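Local atomic coordinates of structural protein VP1 (Trichodysplasia spinulosa-associated polyomavirus, PDB entry 4U60), a protein that forms the pentameric jelly-roll building block of the polyomavirus coat and binds sialylated glycans such as the GM1 oligosaccharide. Residues Leu29-Gly34 against Ile65-Ala71; Val125-His131 against Cys247-Leu253. All blocks are in the same frame, centred on the assembly; numbering follows the deposited sequence. Where two conformers were deposited one is given.

Interaction 1: residues Leu29-Gly34 against Ile65-Ala71; sequences LNTRMG and IPTYSTA
Thr67 N donates to Arg32 O at 2.9 Å, the one direct backbone bond at the tight end of this contact. The bond is nearly straight, and the N-H meets the carbonyl almost end-on. Beside it Met33, its chain bent at chi2 (-64°), lies obliquely across Pro66 in the conformer given. Cys247 and Ile249 of strand 241-254 also pack on Met33. At the far end Leu29 CD2 packs 3.8 Å from Ala71 CB of strand 69-74. Between these points the chains part and water fills in. One water accepts from Arg32 N and donates to Thr67 O and to Ser69 OG, the last at 2.7 Å. A second donates to Ser69 OG and, weakly, to Leu29 O. A third takes a bond from Thr67 OG1 and donates to Arg32 O and Ile65 O. Arg32 touches Ser69 OG through CG (3.5 Å), while its guanidinium leads away to a salt bridge with Asp183. Asn30 OD1 reaches Leu172 N of a second subunit. In the jelly-roll of the coat protein, the loop after strand 12-29 is thus tied to the run leading into strand 69-74 by one direct bond, three bridging waters and apolar contacts.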
loop_
_atom_site.group_PDB
_atom_site.type_symbol
_atom_site.label_atom_id
_atom_site.label_comp_id
_atom_site.label_asym_id
_atom_site.label_seq_id
_atom_site.Cartn_x
_atom_site.Cartn_y
_atom_site.Cartn_z
ATOM N N LEU C 29 -12.420 -24.454 -8.960
ATOM C CA LEU C 29 -12.762 -24.112 -10.327
ATOM C C LEU C 29 -11.495 -23.786 -11.101
ATOM O O LEU C 29 -10.710 -22.936 -10.691
ATOM C CB LEU C 29 -13.711 -22.912 -10.366
ATOM C CG LEU C 29 -15.104 -23.173 -9.776
ATOM C CD1 LEU C 29 -15.868 -21.863 -9.696
ATOM C CD2 LEU C 29 -15.879 -24.207 -10.585
ATOM N N ASN C 30 -11.315 -24.479 -12.223
ATOM C CA ASN C 30 -10.237 -24.145 -13.124
ATOM C C ASN C 30 -10.556 -22.903 -13.940
ATOM O O ASN C 30 -11.714 -22.564 -14.196
ATOM C CB ASN C 30 -9.867 -25.324 -14.025
ATOM C CG ASN C 30 -8.872 -26.258 -13.364
ATOM O OD1 ASN C 30 -7.812 -25.824 -12.909
ATOM N ND2 ASN C 30 -9.213 -27.520 -13.275
ATOM N N THR C 31 -9.483 -22.228 -14.335
ATOM C CA THR C 31 -9.572 -20.950 -15.009
ATOM C C THR C 31 -10.101 -21.103 -16.439
ATOM O O THR C 31 -9.926 -22.178 -17.081
ATOM C CB THR C 31 -8.200 -20.254 -15.008
ATOM O OG1 THR C 31 -8.358 -18.864 -15.272
ATOM C CG2 THR C 31 -7.264 -20.844 -16.032
ATOM N N ARG C 32 -10.770 -20.053 -16.922
ATOM C CA ARG C 32 -11.345 -20.025 -18.266
ATOM C C ARG C 32 -10.820 -18.805 -19.027
ATOM O O ARG C 32 -11.511 -17.815 -19.259
ATOM C CB ARG C 32 -12.869 -20.055 -18.207
ATOM C CG ARG C 32 -13.424 -21.258 -17.439
ATOM C CD ARG C 32 -13.113 -22.545 -18.158
ATOM N NE ARG C 32 -13.542 -23.762 -17.471
ATOM C CZ ARG C 32 -12.740 -24.756 -17.115
ATOM N NH1 ARG C 32 -11.420 -24.694 -17.293
ATOM N NH2 ARG C 32 -13.272 -25.856 -16.570
ATOM N N MET C 33 -9.564 -18.908 -19.432
ATOM C CA MET C 33 -8.911 -17.814 -20.117
ATOM C C MET C 33 -9.103 -17.770 -21.618
ATOM O O MET C 33 -8.822 -16.754 -22.235
ATOM C CB MET C 33 -7.418 -17.867 -19.805
ATOM C CG MET C 33 -7.056 -17.570 -18.347
ATOM S SD MET C 33 -7.470 -15.895 -17.797
ATOM C CE MET C 33 -9.033 -16.156 -16.965
ATOM N N GLY C 34 -9.550 -18.877 -22.210
ATOM C CA GLY C 34 -9.803 -18.929 -23.651
ATOM C C GLY C 34 -9.537 -20.299 -24.231
ATOM O O GLY C 34 -10.311 -20.789 -25.061
ATOM N N ILE C 65 -10.449 -14.399 -25.298
ATOM C CA ILE C 65 -11.033 -13.605 -24.245
ATOM C C ILE C 65 -11.445 -14.447 -23.021
ATOM O O ILE C 65 -12.069 -15.495 -23.138
ATOM C CB ILE C 65 -12.134 -12.650 -24.698
ATOM C CG1 ILE C 65 -13.304 -13.469 -25.096
ATOM C CG2 ILE C 65 -11.686 -11.621 -25.767
ATOM C CD1 ILE C 65 -14.258 -13.558 -23.947
ATOM N N PRO C 66 -11.050 -13.979 -21.844
ATOM C CA PRO C 66 -11.406 -14.647 -20.599
ATOM C C PRO C 66 -12.900 -14.611 -20.275
ATOM O O PRO C 66 -13.578 -13.623 -20.584
ATOM C CB PRO C 66 -10.610 -13.867 -19.558
ATOM C CG PRO C 66 -9.422 -13.366 -20.308
ATOM C CD PRO C 66 -9.913 -13.064 -21.681
ATOM N N THR C 67 -13.383 -15.678 -19.635
ATOM C CA THR C 67 -14.772 -15.787 -19.225
ATOM C C THR C 67 -14.832 -16.159 -17.747
ATOM O O THR C 67 -13.815 -16.538 -17.144
ATOM C CB THR C 67 -15.535 -16.834 -20.052
ATOM O OG1 THR C 67 -14.805 -18.062 -20.064
ATOM C CG2 THR C 67 -15.729 -16.352 -21.476
ATOM N N TYR C 68 -15.997 -16.002 -17.149
ATOM C CA TYR C 68 -16.199 -16.430 -15.758
ATOM C C TYR C 68 -16.208 -17.942 -15.619
ATOM O O TYR C 68 -16.757 -18.679 -16.466
ATOM C CB TYR C 68 -17.480 -15.853 -15.172
ATOM C CG TYR C 68 -17.455 -14.346 -15.021
ATOM C CD1 TYR C 68 -16.739 -13.763 -13.989
ATOM C CD2 TYR C 68 -18.098 -13.515 -15.924
ATOM C CE1 TYR C 68 -16.712 -12.389 -13.823
ATOM C CE2 TYR C 68 -18.066 -12.142 -15.786
ATOM C CZ TYR C 68 -17.347 -11.579 -14.736
ATOM O OH TYR C 68 -17.295 -10.210 -14.580
ATOM N N SER C 69 -15.579 -18.424 -14.546
ATOM C CA SER C 69 -15.782 -19.780 -14.098
ATOM C C SER C 69 -17.016 -19.820 -13.211
ATOM O O SER C 69 -17.259 -18.901 -12.439
ATOM C CB SER C 69 -14.585 -20.248 -13.289
ATOM O OG SER C 69 -13.398 -20.198 -14.074
ATOM N N THR C 70 -17.775 -20.904 -13.271
ATOM C CA THR C 70 -18.931 -21.043 -12.407
ATOM C C THR C 70 -19.370 -22.506 -12.292
ATOM O O THR C 70 -19.132 -23.332 -13.178
ATOM C CB THR C 70 -20.111 -20.164 -12.886
ATOM O OG1 THR C 70 -21.090 -20.034 -11.843
ATOM C CG2 THR C 70 -20.771 -20.734 -14.132
ATOM N N ALA C 71 -19.998 -22.800 -11.165
ATOM C CA ALA C 71 -20.600 -24.115 -10.922
ATOM C C ALA C 71 -21.798 -23.971 -10.010
ATOM O O ALA C 71 -21.854 -23.059 -9.161
ATOM C CB ALA C 71 -19.600 -25.066 -10.271
HETATM O O HOH W 1 -11.421 -20.577 -12.109
HETATM O O HOH W 2 -12.214 -18.053 -15.314
HETATM O O HOH W 3 -12.942 -18.202 -22.049
#

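Interaction 2: residues Val125-His131 against Cys247-Leu253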
loop_
_atom_site.group_PDB
_atom_site.type_symbol
_atom_site.label_atom_id
_atom_site.label_comp_id
_atom_site.label_asym_id
_atom_site.label_seq_id
_atom_site.Cartn_x
_atom_site.Cartn_y
_atom_site.Cartn_z
ATOM N N VAL C 125 5.210 -13.920 -15.981
ATOM C CA VAL C 125 3.827 -13.554 -16.263
ATOM C C VAL C 125 3.536 -12.300 -15.455
ATOM O O VAL C 125 3.763 -12.267 -14.246
ATOM C CB VAL C 125 2.864 -14.681 -15.871
ATOM C CG1 VAL C 125 1.426 -14.195 -15.847
ATOM C CG2 VAL C 125 3.013 -15.862 -16.812
ATOM N N GLU C 126 3.068 -11.257 -16.124
ATOM C CA GLU C 126 2.989 -9.938 -15.503
ATOM C C GLU C 126 1.952 -9.075 -16.228
ATOM O O GLU C 126 1.553 -9.382 -17.358
ATOM C CB GLU C 126 4.370 -9.276 -15.470
ATOM C CG GLU C 126 4.931 -8.985 -16.855
ATOM C CD GLU C 126 6.345 -8.471 -16.869
ATOM O OE1 GLU C 126 6.992 -8.401 -15.808
ATOM O OE2 GLU C 126 6.803 -8.079 -17.963
ATOM N N GLY C 127 1.536 -7.994 -15.572
ATOM C CA GLY C 127 0.534 -7.098 -16.094
ATOM C C GLY C 127 -0.792 -7.212 -15.368
ATOM O O GLY C 127 -0.879 -7.519 -14.177
ATOM N N MET C 128 -1.846 -6.974 -16.126
ATOM C CA MET C 128 -3.185 -6.887 -15.589
ATOM C C MET C 128 -3.555 -8.057 -14.668
ATOM O O MET C 128 -3.376 -9.223 -15.042
ATOM C CB MET C 128 -4.154 -6.886 -16.774
ATOM C CG MET C 128 -5.572 -6.698 -16.355
ATOM S SD MET C 128 -6.715 -7.175 -17.666
ATOM C CE MET C 128 -6.249 -6.043 -18.942
ATOM N N ASN C 129 -4.087 -7.729 -13.482
ATOM C CA ASN C 129 -4.659 -8.707 -12.569
ATOM C C ASN C 129 -6.122 -8.406 -12.367
ATOM O O ASN C 129 -6.514 -7.238 -12.254
ATOM C CB ASN C 129 -3.938 -8.747 -11.219
ATOM C CG ASN C 129 -2.817 -9.773 -11.192
ATOM O OD1 ASN C 129 -2.901 -10.778 -10.471
ATOM N ND2 ASN C 129 -1.807 -9.571 -12.042
ATOM N N PHE C 130 -6.922 -9.461 -12.344
ATOM C CA PHE C 130 -8.364 -9.351 -12.111
ATOM C C PHE C 130 -8.764 -10.545 -11.286
ATOM O O PHE C 130 -8.547 -11.682 -11.704
ATOM C CB PHE C 130 -9.143 -9.267 -13.430
ATOM C CG PHE C 130 -10.639 -9.275 -13.275
ATOM C CD1 PHE C 130 -11.302 -8.169 -12.773
ATOM C CD2 PHE C 130 -11.383 -10.385 -13.631
ATOM C CE1 PHE C 130 -12.696 -8.188 -12.643
ATOM C CE2 PHE C 130 -12.765 -10.401 -13.500
ATOM C CZ PHE C 130 -13.411 -9.304 -13.004
ATOM N N HIS C 131 -9.330 -10.297 -10.108
ATOM C CA HIS C 131 -9.685 -11.352 -9.165
ATOM C C HIS C 131 -11.047 -11.096 -8.606
ATOM O O HIS C 131 -11.290 -10.046 -8.014
ATOM C CB HIS C 131 -8.662 -11.446 -8.024
ATOM C CG HIS C 131 -7.295 -11.704 -8.536
ATOM N ND1 HIS C 131 -6.891 -12.967 -8.890
ATOM C CD2 HIS C 131 -6.284 -10.877 -8.871
ATOM C CE1 HIS C 131 -5.674 -12.914 -9.397
ATOM N NE2 HIS C 131 -5.283 -11.656 -9.392
ATOM N N CYS C 247 -13.103 -15.462 -11.225
ATOM C CA CYS C 247 -12.168 -15.246 -12.309
ATOM C C CYS C 247 -10.877 -14.762 -11.671
ATOM O O CYS C 247 -10.905 -13.883 -10.818
ATOM C CB CYS C 247 -12.692 -14.233 -13.318
ATOM S SG CYS C 247 -11.639 -14.051 -14.776
ATOM N N ASP C 248 -9.757 -15.347 -12.069
ATOM C CA ASP C 248 -8.447 -14.967 -11.530
ATOM C C ASP C 248 -7.386 -14.853 -12.616
ATOM O O ASP C 248 -6.669 -15.802 -12.917
ATOM C CB ASP C 248 -8.021 -15.963 -10.443
ATOM C CG ASP C 248 -8.886 -15.871 -9.212
ATOM O OD1 ASP C 248 -8.658 -14.908 -8.417
ATOM O OD2 ASP C 248 -9.817 -16.698 -9.060
ATOM N N ILE C 249 -7.280 -13.661 -13.187
ATOM C CA ILE C 249 -6.262 -13.363 -14.191
ATOM C C ILE C 249 -5.033 -12.835 -13.459
ATOM O O ILE C 249 -5.152 -11.920 -12.636
ATOM C CB ILE C 249 -6.769 -12.265 -15.134
ATOM C CG1 ILE C 249 -7.974 -12.799 -15.924
ATOM C CG2 ILE C 249 -5.656 -11.747 -16.027
ATOM C CD1 ILE C 249 -8.770 -11.745 -16.658
ATOM N N VAL C 250 -3.872 -13.403 -13.743
ATOM C CA VAL C 250 -2.639 -13.015 -13.024
ATOM C C VAL C 250 -1.625 -12.293 -13.886
ATOM O O VAL C 250 -0.585 -11.885 -13.389
ATOM C CB VAL C 250 -1.993 -14.202 -12.298
ATOM C CG1 VAL C 250 -2.877 -14.698 -11.169
ATOM C CG2 VAL C 250 -1.689 -15.331 -13.277
ATOM N N GLY C 251 -1.956 -12.085 -15.156
ATOM C CA GLY C 251 -1.110 -11.328 -16.062
ATOM C C GLY C 251 -1.088 -11.933 -17.454
ATOM O O GLY C 251 -1.970 -12.735 -17.835
ATOM N N PHE C 252 -0.067 -11.547 -18.201
ATOM C CA PHE C 252 0.184 -12.033 -19.570
ATOM C C PHE C 252 1.524 -12.732 -19.654
ATOM O O PHE C 252 2.527 -12.294 -19.078
ATOM C CB PHE C 252 0.171 -10.865 -20.559
ATOM C CG PHE C 252 -1.174 -10.211 -20.683
ATOM C CD1 PHE C 252 -2.152 -10.753 -21.491
ATOM C CD2 PHE C 252 -1.475 -9.064 -19.964
ATOM C CE1 PHE C 252 -3.397 -10.166 -21.598
ATOM C CE2 PHE C 252 -2.732 -8.482 -20.054
ATOM C CZ PHE C 252 -3.686 -9.039 -20.876
ATOM N N LEU C 253 1.550 -13.804 -20.445
ATOM C CA LEU C 253 2.773 -14.433 -20.885
ATOM C C LEU C 253 3.207 -13.762 -22.181
ATOM O O LEU C 253 2.405 -13.628 -23.099
ATOM C CB LEU C 253 2.532 -15.908 -21.141
ATOM C CG LEU C 253 3.761 -16.721 -21.536
ATOM C CD1 LEU C 253 4.620 -17.019 -20.328
ATOM C CD2 LEU C 253 3.335 -18.011 -22.221
#
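Ile249 and Phe130 form the apolar centre, side by side on one face of the sheet, with Ile249 CD1 4.1 Å from Phe130 CB. Cys247 SG lies at the edge of the Phe130 ring, 5.0 Å from the centroid, a sulfur-aromatic contact. Further along, Met128 CB packs on Phe252 CE2 at 3.9 Å, and Val125 CG2 meets Leu253 CD1. Leu105 and Val106 of a third subunit pack on Met128 and Ile249. Strand 129-136 pairs antiparallel with strand 241-254 in the jelly-roll sheet. Backbone bonds run both ways in the pairs Phe130-Ile249 and Glu126-Phe252. The register slips by one between them, where Gly251 CA lies 3.5 Å from Glu126 O. The polar edge is on the other face. His131 ND1 donates in its ring plane to the anti lone pair of Asp248 OD1, 2.7 Å away; ring and carboxylate planes are 39° apart. NE2 gives an almost straight bond (174°) to a lone pair of Asn129 OD1. Asn129 ND2 donates to Gly127 O and, weakly, to Val250 O. These two bonds fix the imidazole's rotation and are consistent with a doubly protonated ring; Arg267, paired with Asp248 OD1, would partly offset the carboxylate's pull.

Overall arrangement
Both contacts lie in the jelly-roll of one subunit and reach the same sheet. Strand 241-254 of interaction 2 pairs antiparallel with both strand 69-74, which belongs to interaction 1, and strand 129-136. The contacts meet where Met33 SD packs 3.7 Å from Ile249 CG1. Interaction 2 is the more deeply buried and the larger, at 715 Å² against 429 Å². It is held by direct strand bonds and a His-carboxylate pair. Interaction 1 is only partly buried, and loop chains make up much of it. Water does there much of what backbone pairing does in interaction 2. Both touch the third subunit, interaction 1 through Ile65 on its His109, so each lies close to a pentamer interface.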